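PDB 5HMA: probable membrane transporter protein MamO from Magnetospirillum magneticum, which promotes magnetite formation in magnetosomes, binding transition metals directly through its protease-like domain, and takes part in activating the protease MamE. Local coordinates for residues 65-75 against 182-190; 95-103 against 115-123. All blocks are in the same frame, centred on the assembly; numbering follows the deposited sequence.

Residues 65-75 come first along the chain, then 95-103 and 115-123, and finally 182-190, so interaction 2 forms wholly between the two halves of interaction 1. Interaction 1 brings the hairpin turn joining strands 58-68 and 73-78 of the first, closed barrel against the last helix of this domain, 180-185, and the residues after it. Interaction 2 pairs strands 100-106 and 112-121 within the second antiparallel sheet. The centres are 23 Å apart and the nearest atoms about 10 Å, so the two do not touch. The nickel site thus bridges the first barrel and the end of the protease-like domain, while interaction 2 belongs to the second sheet, away from the metal.

Interaction 1 (65-75 against 182-190); sequences VKTIPGHDLAL and VIVSHLQDV. With NI (nickel (II) ion), chain C.
The nickel site of this protease-like domain is built by His71, in the hairpin turn between strands 58-68 and 73-78, and His186, just past helix 180-185. Both NE2 atoms bind the nickel ion at 2.2 Å, and three waters supply further ligands. The imidazoles meet as an offset edge-to-face pair, His71 presenting its edge to the His186 face with planes 68° apart. Val182 CG1 lies over a face of His71, 3.6 Å from the ring centroid, a CH-pi contact made because CG1 stands anti to the backbone N (chi1 159°). The His186 ring is held at two points, since NE2 grips the metal while ND1 donates to Val182 O at 2.9 Å, close to the ring plane. That carbonyl also accepts from His186 N. Ile68 CD1 reaches His186 CB at 3.8 Å, and Leu75 CD2 lies 4.0 Å from Leu187 CD2. Farther from the metal, Lys66 NZ makes a 2.6 Å salt bridge to the syn side of Asp189 OD2, although Asp189 is poorly ordered. Asp72 is hydrogen-bonded to His39, recalling the Asp-His pair of active trypsin-like proteases, though this domain is inactive. A helix at the domain's end closing against the first barrel is characteristic of the chymotrypsin fold.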
ATOM      1  N   VAL A  65       8.982   0.647  11.568  1.00 65.73           N
ATOM      2  CA  VAL A  65       9.673   1.845  12.043  1.00 66.26           C
ATOM      3  C   VAL A  65       8.714   2.691  12.854  1.00 64.36           C
ATOM      4  O   VAL A  65       9.063   3.236  13.899  1.00 66.15           O
ATOM      5  CB  VAL A  65      10.236   2.667  10.874  1.00 67.80           C
ATOM      6  CG1 VAL A  65      10.823   3.989  11.381  1.00 76.58           C
ATOM      7  CG2 VAL A  65      11.266   1.876  10.140  1.00 66.88           C
ATOM      8  N   LYS A  66       7.498   2.799  12.343  1.00 61.41           N
ATOM      9  CA  LYS A  66       6.489   3.640  12.949  1.00 66.10           C
ATOM     10  C   LYS A  66       5.116   3.136  12.553  1.00 65.43           C
ATOM     11  O   LYS A  66       4.881   2.793  11.394  1.00 63.89           O
ATOM     12  CB  LYS A  66       6.674   5.102  12.522  1.00 76.65           C
ATOM     13  CG  LYS A  66       5.517   6.001  12.918  1.00 85.39           C
ATOM     14  CD  LYS A  66       5.997   7.369  13.359  1.00 95.97           C
ATOM     15  CE  LYS A  66       4.855   8.183  13.965  1.00103.22           C
ATOM     16  NZ  LYS A  66       5.321   9.493  14.507  1.00102.17           N
ATOM     17  N   THR A  67       4.221   3.075  13.532  1.00 63.67           N
ATOM     18  CA  THR A  67       2.822   2.751  13.297  1.00 62.87           C
ATOM     19  C   THR A  67       2.023   4.040  13.164  1.00 65.71           C
ATOM     20  O   THR A  67       2.313   5.026  13.838  1.00 61.86           O
ATOM     21  CB  THR A  67       2.222   1.908  14.441  1.00 67.58           C
ATOM     22  OG1 THR A  67       2.408   2.590  15.686  1.00 68.67           O
ATOM     23  CG2 THR A  67       2.883   0.543  14.517  1.00 57.32           C
ATOM     24  N   ILE A  68       1.025   4.037  12.286  1.00 59.56           N
ATOM     25  CA  ILE A  68       0.077   5.141  12.219  1.00 63.13           C
ATOM     26  C   ILE A  68      -1.314   4.547  12.452  1.00 67.21           C
ATOM     27  O   ILE A  68      -2.115   4.444  11.517  1.00 66.54           O
ATOM     28  CB  ILE A  68       0.183   5.888  10.876  1.00 64.37           C
ATOM     29  CG1 ILE A  68       1.645   6.189  10.553  1.00 64.16           C
ATOM     30  CG2 ILE A  68      -0.606   7.176  10.906  1.00 55.58           C
ATOM     31  CD1 ILE A  68       1.842   6.875   9.211  1.00 67.16           C
ATOM     32  N   PRO A  69      -1.595   4.131  13.704  1.00 70.21           N
ATOM     33  CA  PRO A  69      -2.792   3.337  14.026  1.00 64.40           C
ATOM     34  C   PRO A  69      -4.102   4.030  13.654  1.00 65.51           C
ATOM     35  O   PRO A  69      -5.025   3.354  13.203  1.00 73.82           O
ATOM     36  CB  PRO A  69      -2.692   3.152  15.549  1.00 67.35           C
ATOM     37  CG  PRO A  69      -1.880   4.311  16.021  1.00 63.09           C
ATOM     38  CD  PRO A  69      -0.853   4.513  14.921  1.00 67.89           C
ATOM     39  N   GLY A  70      -4.169   5.349  13.831  1.00 56.63           N
ATOM     40  CA  GLY A  70      -5.363   6.117  13.512  1.00 58.66           C
ATOM     41  C   GLY A  70      -5.731   6.137  12.036  1.00 63.31           C
ATOM     42  O   GLY A  70      -6.803   6.616  11.667  1.00 66.92           O
ATOM     43  N   HIS A  71      -4.844   5.621  11.189  1.00 60.67           N
ATOM     44  CA  HIS A  71      -5.105   5.536   9.753  1.00 63.05           C
ATOM     45  C   HIS A  71      -4.770   4.157   9.203  1.00 64.13           C
ATOM     46  O   HIS A  71      -4.725   3.967   7.992  1.00 59.80           O
ATOM     47  CB  HIS A  71      -4.308   6.596   8.992  1.00 57.55           C
ATOM     48  CG  HIS A  71      -4.574   7.998   9.451  1.00 75.85           C
ATOM     49  ND1 HIS A  71      -5.610   8.766   8.959  1.00 73.11           N
ATOM     50  CD2 HIS A  71      -3.927   8.775  10.351  1.00 82.65           C
ATOM     51  CE1 HIS A  71      -5.592   9.952   9.540  1.00 73.98           C
ATOM     52  NE2 HIS A  71      -4.580   9.984  10.388  1.00 94.18           N
ATOM     53  N   ASP A  72      -4.524   3.207  10.102  1.00 57.09           N
ATOM     54  CA  ASP A  72      -4.205   1.830   9.735  1.00 59.46           C
ATOM     55  C   ASP A  72      -3.006   1.751   8.794  1.00 51.10           C
ATOM     56  O   ASP A  72      -2.987   0.956   7.860  1.00 54.95           O
ATOM     57  CB  ASP A  72      -5.423   1.143   9.102  1.00 52.57           C
ATOM     58  CG  ASP A  72      -5.218  -0.349   8.905  1.00 63.48           C
ATOM     59  OD1 ASP A  72      -4.433  -0.949   9.676  1.00 55.34           O
ATOM     60  OD2 ASP A  72      -5.829  -0.919   7.972  1.00 64.60           O
ATOM     61  N   LEU A  73      -1.992   2.575   9.041  1.00 52.03           N
ATOM     62  CA  LEU A  73      -0.773   2.470   8.250  1.00 48.77           C
ATOM     63  C   LEU A  73       0.443   2.118   9.108  1.00 54.40           C
ATOM     64  O   LEU A  73       0.504   2.439  10.298  1.00 59.23           O
ATOM     65  CB  LEU A  73      -0.509   3.765   7.482  1.00 47.91           C
ATOM     66  CG  LEU A  73      -1.563   4.186   6.458  1.00 52.59           C
ATOM     67  CD1 LEU A  73      -1.089   5.404   5.689  1.00 52.92           C
ATOM     68  CD2 LEU A  73      -1.871   3.044   5.519  1.00 45.69           C
ATOM     69  N   ALA A  74       1.397   1.443   8.472  1.00 55.42           N
ATOM     70  CA  ALA A  74       2.687   1.116   9.065  1.00 53.95           C
ATOM     71  C   ALA A  74       3.804   1.509   8.104  1.00 54.69           C
ATOM     72  O   ALA A  74       3.699   1.303   6.884  1.00 53.12           O
ATOM     73  CB  ALA A  74       2.774  -0.374   9.392  1.00 42.65           C
ATOM     74  N   LEU A  75       4.861   2.090   8.664  1.00 47.51           N
ATOM     75  CA  LEU A  75       6.094   2.371   7.932  1.00 55.51           C
ATOM     76  C   LEU A  75       7.090   1.269   8.247  1.00 49.81           C
ATOM     77  O   LEU A  75       7.452   1.072   9.403  1.00 49.60           O
ATOM     78  CB  LEU A  75       6.687   3.735   8.323  1.00 52.07           C
ATOM     79  CG  LEU A  75       8.028   4.061   7.650  1.00 55.42           C
ATOM     80  CD1 LEU A  75       7.818   4.240   6.160  1.00 51.57           C
ATOM     81  CD2 LEU A  75       8.712   5.297   8.272  1.00 53.86           C
ATOM     82  N   VAL A 182      -1.566  11.951   4.466  1.00 65.21           N
ATOM     83  CA  VAL A 182      -1.544  11.390   5.808  1.00 70.90           C
ATOM     84  C   VAL A 182      -0.151  10.841   6.112  1.00 80.38           C
ATOM     85  O   VAL A 182       0.364  10.998   7.219  1.00 87.56           O
ATOM     86  CB  VAL A 182      -2.637  10.310   5.960  1.00 72.17           C
ATOM     87  CG1 VAL A 182      -2.329   9.371   7.116  1.00 72.52           C
ATOM     88  CG2 VAL A 182      -4.013  10.968   6.119  1.00 59.08           C
ATOM     89  N   ILE A 183       0.470  10.220   5.114  1.00 74.90           N
ATOM     90  CA  ILE A 183       1.829   9.715   5.262  1.00 64.95           C
ATOM     91  C   ILE A 183       2.805  10.832   5.598  1.00 72.93           C
ATOM     92  O   ILE A 183       3.565  10.741   6.562  1.00 83.48           O
ATOM     93  CB  ILE A 183       2.290   8.990   3.992  1.00 70.80           C
ATOM     94  CG1 ILE A 183       1.364   7.817   3.669  1.00 69.14           C
ATOM     95  CG2 ILE A 183       3.730   8.511   4.143  1.00 68.20           C
ATOM     96  CD1 ILE A 183       1.678   7.164   2.326  1.00 63.35           C
ATOM     97  N   VAL A 184       2.788  11.884   4.787  1.00 72.34           N
ATOM     98  CA  VAL A 184       3.696  13.009   4.964  1.00 72.48           C
ATOM     99  C   VAL A 184       3.625  13.600   6.370  1.00 82.49           C
ATOM    100  O   VAL A 184       4.652  13.785   7.030  1.00 96.12           O
ATOM    101  CB  VAL A 184       3.404  14.097   3.928  1.00 73.43           C
ATOM    102  CG1 VAL A 184       4.359  15.276   4.114  1.00 65.92           C
ATOM    103  CG2 VAL A 184       3.481  13.520   2.516  1.00 69.66           C
ATOM    104  N   SER A 185       2.408  13.890   6.821  1.00 76.28           N
ATOM    105  CA  SER A 185       2.205  14.624   8.069  1.00 84.98           C
ATOM    106  C   SER A 185       2.436  13.763   9.310  1.00 92.17           C
ATOM    107  O   SER A 185       2.848  14.271  10.351  1.00 96.34           O
ATOM    108  CB  SER A 185       0.798  15.216   8.106  1.00 79.53           C
ATOM    109  OG  SER A 185      -0.167  14.207   7.896  1.00 86.25           O
ATOM    110  N   HIS A 186       2.176  12.463   9.199  1.00 89.36           N
ATOM    111  CA  HIS A 186       2.352  11.570  10.342  1.00 87.28           C
ATOM    112  C   HIS A 186       3.754  10.949  10.346  1.00 94.58           C
ATOM    113  O   HIS A 186       4.056  10.084  11.168  1.00104.32           O
ATOM    114  CB  HIS A 186       1.270  10.476  10.352  1.00 75.99           C
ATOM    115  CG  HIS A 186      -0.103  10.980  10.698  1.00 83.22           C
ATOM    116  ND1 HIS A 186      -0.927  11.593   9.778  1.00 92.99           N
ATOM    117  CD2 HIS A 186      -0.792  10.970  11.866  1.00 83.20           C
ATOM    118  CE1 HIS A 186      -2.062  11.940  10.361  1.00 86.00           C
ATOM    119  NE2 HIS A 186      -2.006  11.572  11.627  1.00 75.66           N
ATOM    120  N   LEU A 187       4.618  11.408   9.445  1.00 89.48           N
ATOM    121  CA  LEU A 187       5.976  10.880   9.375  1.00 90.41           C
ATOM    122  C   LEU A 187       7.043  11.958   9.366  1.00103.91           C
ATOM    123  O   LEU A 187       8.192  11.707   9.000  1.00106.63           O
ATOM    124  CB  LEU A 187       6.142  10.016   8.136  1.00 81.58           C
ATOM    125  CG  LEU A 187       5.485   8.650   8.274  1.00 85.96           C
ATOM    126  CD1 LEU A 187       5.789   7.815   7.051  1.00 80.55           C
ATOM    127  CD2 LEU A 187       5.970   7.964   9.547  1.00 90.28           C
ATOM    128  N   GLN A 188       6.677  13.158   9.788  1.00107.22           N
ATOM    129  CA  GLN A 188       7.630  14.255   9.785  1.00111.72           C
ATOM    130  C   GLN A 188       8.651  14.124  10.921  1.00120.23           C
ATOM    131  O   GLN A 188       9.346  15.081  11.248  1.00134.88           O
ATOM    132  CB  GLN A 188       6.890  15.589   9.863  1.00111.61           C
ATOM    133  CG  GLN A 188       5.758  15.609  10.872  1.00121.08           C
ATOM    134  CD  GLN A 188       4.916  16.867  10.764  1.00131.43           C
ATOM    135  OE1 GLN A 188       4.635  17.345   9.664  1.00132.88           O
ATOM    136  NE2 GLN A 188       4.515  17.414  11.909  1.00133.97           N
ATOM    137  N   ASP A 189       8.751  12.931  11.506  1.00126.00           N
ATOM    138  CA  ASP A 189       9.758  12.653  12.530  1.00136.35           C
ATOM    139  C   ASP A 189      10.650  11.449  12.178  1.00135.40           C
ATOM    140  O   ASP A 189      11.185  10.792  13.074  1.00132.54           O
ATOM    141  CB  ASP A 189       9.089  12.425  13.896  1.00142.26           C
ATOM    142  CG  ASP A 189       7.958  11.396  13.845  1.00141.92           C
ATOM    143  OD1 ASP A 189       7.743  10.779  12.775  1.00142.86           O
ATOM    144  OD2 ASP A 189       7.289  11.202  14.886  1.00133.48           O
ATOM    145  N   VAL A 190      10.804  11.160  10.883  1.00130.54           N
ATOM    146  CA  VAL A 190      11.646  10.046  10.433  1.00122.12           C
ATOM    147  C   VAL A 190      12.638  10.481   9.336  1.00129.31           C
ATOM    148  O   VAL A 190      13.805  10.773   9.625  1.00128.03           O
ATOM    149  CB  VAL A 190      10.785   8.861   9.934  1.00110.23           C
ATOM    150  CG1 VAL A 190      11.650   7.617   9.760  1.00104.99           C
ATOM    151  CG2 VAL A 190       9.629   8.582  10.893  1.00100.80           C
TER
HETATM  152 NI    NI C 301      -4.152  11.570  11.887  1.00 95.90          NI
HETATM  153  O   HOH W   1      -3.810  10.102  13.489  1.00 79.28           O
HETATM  154  O   HOH W   2      -4.486  13.001  10.239  1.00 79.32           O
HETATM  155  O   HOH W   3      -6.336  11.387  12.298  1.00 83.31           O

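Interaction 2 (95-103 against 115-123)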
ATOM      1  N   VAL A  95      -6.444  13.703  -5.153  1.00 61.48           N
ATOM      2  CA  VAL A  95      -7.361  13.402  -6.251  1.00 53.09           C
ATOM      3  C   VAL A  95      -8.754  13.863  -5.861  1.00 60.03           C
ATOM      4  O   VAL A  95      -9.030  14.052  -4.675  1.00 60.88           O
ATOM      5  CB  VAL A  95      -7.368  11.914  -6.607  1.00 53.40           C
ATOM      6  CG1 VAL A  95      -6.024  11.497  -7.210  1.00 44.58           C
ATOM      7  CG2 VAL A  95      -7.747  11.063  -5.380  1.00 46.08           C
ATOM      8  N   VAL A  96      -9.619  14.059  -6.859  1.00 59.19           N
ATOM      9  CA  VAL A  96     -11.003  14.474  -6.634  1.00 52.97           C
ATOM     10  C   VAL A  96     -11.977  13.391  -7.127  1.00 54.05           C
ATOM     11  O   VAL A  96     -11.611  12.566  -7.955  1.00 53.11           O
ATOM     12  CB  VAL A  96     -11.296  15.814  -7.335  1.00 58.51           C
ATOM     13  CG1 VAL A  96     -10.644  16.965  -6.587  1.00 53.02           C
ATOM     14  CG2 VAL A  96     -10.847  15.757  -8.792  1.00 51.60           C
ATOM     15  N   PRO A  97     -13.226  13.392  -6.621  1.00 56.13           N
ATOM     16  CA  PRO A  97     -14.240  12.491  -7.186  1.00 58.97           C
ATOM     17  C   PRO A  97     -14.352  12.588  -8.713  1.00 58.72           C
ATOM     18  O   PRO A  97     -14.505  13.680  -9.256  1.00 52.98           O
ATOM     19  CB  PRO A  97     -15.540  12.976  -6.530  1.00 54.13           C
ATOM     20  CG  PRO A  97     -15.091  13.567  -5.238  1.00 61.14           C
ATOM     21  CD  PRO A  97     -13.784  14.236  -5.549  1.00 55.93           C
ATOM     22  N   GLY A  98     -14.275  11.452  -9.393  1.00 50.41           N
ATOM     23  CA  GLY A  98     -14.468  11.425 -10.832  1.00 53.96           C
ATOM     24  C   GLY A  98     -13.148  11.221 -11.544  1.00 60.74           C
ATOM     25  O   GLY A  98     -13.106  10.895 -12.726  1.00 61.39           O
ATOM     26  N   GLN A  99     -12.063  11.408 -10.806  1.00 47.99           N
ATOM     27  CA  GLN A  99     -10.742  11.307 -11.381  1.00 48.89           C
ATOM     28  C   GLN A  99     -10.354   9.845 -11.517  1.00 56.24           C
ATOM     29  O   GLN A  99     -10.605   9.032 -10.629  1.00 47.78           O
ATOM     30  CB  GLN A  99      -9.729  12.070 -10.521  1.00 56.78           C
ATOM     31  CG  GLN A  99      -8.278  11.854 -10.913  1.00 65.34           C
ATOM     32  CD  GLN A  99      -7.363  12.909 -10.328  1.00 65.87           C
ATOM     33  OE1 GLN A  99      -7.785  13.731  -9.510  1.00 59.75           O
ATOM     34  NE2 GLN A  99      -6.102  12.891 -10.742  1.00 58.46           N
ATOM     35  N   GLN A 100      -9.755   9.501 -12.644  1.00 47.76           N
ATOM     36  CA  GLN A 100      -9.295   8.135 -12.846  1.00 46.79           C
ATOM     37  C   GLN A 100      -8.095   7.840 -11.971  1.00 46.84           C
ATOM     38  O   GLN A 100      -7.150   8.636 -11.916  1.00 51.83           O
ATOM     39  CB  GLN A 100      -8.944   7.916 -14.312  1.00 52.04           C
ATOM     40  CG  GLN A 100      -8.769   6.478 -14.707  1.00 64.42           C
ATOM     41  CD  GLN A 100      -8.455   6.346 -16.182  1.00 80.10           C
ATOM     42  OE1 GLN A 100      -8.452   5.248 -16.730  1.00104.98           O
ATOM     43  NE2 GLN A 100      -8.181   7.471 -16.831  1.00 72.53           N
ATOM     44  N   VAL A 101      -8.127   6.702 -11.285  1.00 43.64           N
ATOM     45  CA  VAL A 101      -6.985   6.264 -10.479  1.00 40.84           C
ATOM     46  C   VAL A 101      -6.664   4.807 -10.772  1.00 49.93           C
ATOM     47  O   VAL A 101      -7.428   4.109 -11.437  1.00 47.73           O
ATOM     48  CB  VAL A 101      -7.241   6.471  -8.975  1.00 43.78           C
ATOM     49  CG1 VAL A 101      -7.236   7.961  -8.653  1.00 43.39           C
ATOM     50  CG2 VAL A 101      -8.582   5.852  -8.573  1.00 45.20           C
ATOM     51  N   PHE A 102      -5.522   4.351 -10.279  1.00 42.94           N
ATOM     52  CA  PHE A 102      -5.047   3.005 -10.570  1.00 44.23           C
ATOM     53  C   PHE A 102      -4.551   2.391  -9.282  1.00 45.82           C
ATOM     54  O   PHE A 102      -3.738   2.989  -8.572  1.00 43.84           O
ATOM     55  CB  PHE A 102      -3.937   3.024 -11.630  1.00 39.89           C
ATOM     56  CG  PHE A 102      -4.334   3.732 -12.895  1.00 48.21           C
ATOM     57  CD1 PHE A 102      -4.341   5.125 -12.954  1.00 48.08           C
ATOM     58  CD2 PHE A 102      -4.715   3.009 -14.021  1.00 46.15           C
ATOM     59  CE1 PHE A 102      -4.730   5.787 -14.116  1.00 54.94           C
ATOM     60  CE2 PHE A 102      -5.085   3.665 -15.193  1.00 50.47           C
ATOM     61  CZ  PHE A 102      -5.104   5.055 -15.236  1.00 50.09           C
ATOM     62  N   ALA A 103      -5.060   1.207  -8.965  1.00 45.87           N
ATOM     63  CA  ALA A 103      -4.689   0.538  -7.726  1.00 44.95           C
ATOM     64  C   ALA A 103      -3.792  -0.644  -8.051  1.00 49.10           C
ATOM     65  O   ALA A 103      -4.176  -1.538  -8.803  1.00 52.99           O
ATOM     66  CB  ALA A 103      -5.932   0.097  -6.976  1.00 43.99           C
ATOM     67  N   ARG A 115      -5.628  -2.419 -11.308  1.00 53.80           N
ATOM     68  CA  ARG A 115      -6.981  -2.137 -11.756  1.00 58.53           C
ATOM     69  C   ARG A 115      -7.199  -0.629 -11.772  1.00 53.63           C
ATOM     70  O   ARG A 115      -6.771   0.091 -10.868  1.00 53.78           O
ATOM     71  CB  ARG A 115      -8.002  -2.827 -10.855  1.00 50.59           C
ATOM     72  CG  ARG A 115      -9.430  -2.495 -11.180  1.00 66.38           C
ATOM     73  CD  ARG A 115     -10.041  -3.546 -12.075  1.00 82.98           C
ATOM     74  NE  ARG A 115     -11.131  -4.233 -11.389  1.00 93.65           N
ATOM     75  CZ  ARG A 115     -11.320  -5.548 -11.416  1.00 93.59           C
ATOM     76  NH1 ARG A 115     -10.492  -6.331 -12.101  1.00 82.65           N
ATOM     77  NH2 ARG A 115     -12.343  -6.079 -10.761  1.00101.81           N
ATOM     78  N   GLN A 116      -7.850  -0.145 -12.813  1.00 51.09           N
ATOM     79  CA  GLN A 116      -8.189   1.263 -12.871  1.00 57.98           C
ATOM     80  C   GLN A 116      -9.637   1.471 -12.464  1.00 53.72           C
ATOM     81  O   GLN A 116     -10.469   0.576 -12.586  1.00 59.58           O
ATOM     82  CB  GLN A 116      -7.961   1.823 -14.267  1.00 56.95           C
ATOM     83  CG  GLN A 116      -8.886   1.264 -15.284  1.00 72.79           C
ATOM     84  CD  GLN A 116      -9.111   2.232 -16.412  1.00101.84           C
ATOM     85  OE1 GLN A 116     -10.099   2.970 -16.420  1.00114.25           O
ATOM     86  NE2 GLN A 116      -8.186   2.255 -17.368  1.00104.83           N
ATOM     87  N   GLY A 117      -9.927   2.667 -11.982  1.00 57.61           N
ATOM     88  CA  GLY A 117     -11.277   3.033 -11.625  1.00 50.96           C
ATOM     89  C   GLY A 117     -11.371   4.527 -11.405  1.00 54.29           C
ATOM     90  O   GLY A 117     -10.408   5.268 -11.620  1.00 56.05           O
ATOM     91  N   LEU A 118     -12.550   4.961 -10.990  1.00 52.35           N
ATOM     92  CA  LEU A 118     -12.792   6.348 -10.632  1.00 50.13           C
ATOM     93  C   LEU A 118     -12.825   6.539  -9.116  1.00 56.37           C
ATOM     94  O   LEU A 118     -13.253   5.653  -8.369  1.00 66.22           O
ATOM     95  CB  LEU A 118     -14.109   6.821 -11.246  1.00 45.62           C
ATOM     96  CG  LEU A 118     -14.154   6.761 -12.765  1.00 59.90           C
ATOM     97  CD1 LEU A 118     -15.482   7.329 -13.295  1.00 53.89           C
ATOM     98  CD2 LEU A 118     -12.949   7.515 -13.330  1.00 49.11           C
ATOM     99  N   VAL A 119     -12.369   7.700  -8.664  1.00 56.21           N
ATOM    100  CA  VAL A 119     -12.620   8.130  -7.296  1.00 54.80           C
ATOM    101  C   VAL A 119     -14.129   8.381  -7.142  1.00 58.17           C
ATOM    102  O   VAL A 119     -14.737   9.067  -7.967  1.00 53.08           O
ATOM    103  CB  VAL A 119     -11.804   9.376  -6.956  1.00 60.23           C
ATOM    104  CG1 VAL A 119     -12.090   9.826  -5.525  1.00 64.53           C
ATOM    105  CG2 VAL A 119     -10.327   9.104  -7.185  1.00 40.11           C
ATOM    106  N   GLN A 120     -14.742   7.816  -6.110  1.00 50.87           N
ATOM    107  CA  GLN A 120     -16.201   7.887  -5.999  1.00 65.71           C
ATOM    108  C   GLN A 120     -16.633   8.752  -4.823  1.00 67.50           C
ATOM    109  O   GLN A 120     -17.785   9.191  -4.752  1.00 71.51           O
ATOM    110  CB  GLN A 120     -16.807   6.482  -5.875  1.00 56.39           C
ATOM    111  CG  GLN A 120     -16.560   5.569  -7.079  1.00 59.16           C
ATOM    112  CD  GLN A 120     -17.419   5.911  -8.303  1.00 70.99           C
ATOM    113  OE1 GLN A 120     -18.146   6.912  -8.328  1.00 66.82           O
ATOM    114  NE2 GLN A 120     -17.330   5.070  -9.327  1.00 77.13           N
ATOM    115  N   SER A 121     -15.702   8.995  -3.909  1.00 61.63           N
ATOM    116  CA  SER A 121     -15.941   9.859  -2.757  1.00 65.69           C
ATOM    117  C   SER A 121     -14.589  10.278  -2.228  1.00 64.41           C
ATOM    118  O   SER A 121     -13.621   9.530  -2.370  1.00 61.69           O
ATOM    119  CB  SER A 121     -16.747   9.140  -1.670  1.00 65.52           C
ATOM    120  OG  SER A 121     -16.657   9.829  -0.436  1.00 64.45           O
ATOM    121  N   ALA A 122     -14.505  11.461  -1.631  1.00 68.37           N
ATOM    122  CA  ALA A 122     -13.222  11.913  -1.090  1.00 77.98           C
ATOM    123  C   ALA A 122     -13.275  12.057   0.430  1.00 73.47           C
ATOM    124  O   ALA A 122     -12.319  12.521   1.053  1.00 77.89           O
ATOM    125  CB  ALA A 122     -12.801  13.222  -1.736  1.00 80.04           C
ATOM    126  N   ASP A 123     -14.390  11.632   1.021  1.00 64.61           N
ATOM    127  CA  ASP A 123     -14.583  11.743   2.461  1.00 80.54           C
ATOM    128  C   ASP A 123     -15.509  10.624   2.951  1.00 80.49           C
ATOM    129  O   ASP A 123     -16.732  10.775   3.012  1.00 81.68           O
ATOM    130  CB  ASP A 123     -15.149  13.119   2.814  1.00 85.34           C
ATOM    131  CG  ASP A 123     -14.860  13.522   4.247  1.00103.20           C
ATOM    132  OD1 ASP A 123     -14.417  12.655   5.027  1.00104.56           O
ATOM    133  OD2 ASP A 123     -15.083  14.703   4.596  1.00112.71           O
TER
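Val119 and the turn at Val96-Gln99 meet at one end of an antiparallel beta hairpin, strands 100-106 and 112-121, in the second sheet of the trypsin-like fold. From CB outwards, Val119 is lodged against the turn: CB lies 3.3 Å from Val96 O, CG1 continues past that oxygen to Pro97 CA, and CG2 reaches Val101 CG1 at 3.6 Å and Val95 CG2 at 3.7 Å. The two branches divide this work because CG1 stands anti to the backbone N (chi1 179°), which sends CG2 to the valines. Val95 also packs on Leu137 and Val101 on Leu152, continuing the apolar cluster.

From Gln100 to Ala103 the pairing is antiparallel. Val101 with Gly117 and Ala103 with Arg115 are hydrogen-bonded pairs; Gln100 with Leu118 and Phe102 with Gln116 are non-hydrogen-bonded ones. Val101 N donates to Gly117 O at 2.7 Å with an N-H...O angle of 171°. On the face bearing Phe102 and Gln100, Gln116 CB packs 3.5 Å from Phe102 CD2, the two side chains running side by side. The Gln100 chain runs out past Gly117 O, with CG 3.7 Å from it, and brings its amide beside that of Gln116, with planes 58° apart. Putting an alanine at Gln100 removes everything beyond CB and would probably leave the Gln116 amide without its polar neighbour and freer to turn. Beyond Gln100 the regular ladder gives way to a type II turn from Val96 to Gln99, still bonded to Val119. Gly98 has a positive phi there, and a side chain would be jammed against the preceding carbonyl. Gly98 N donates to Val119 O at 2.8 Å, while Val119 N donates to Gln99 O at 3.0 Å.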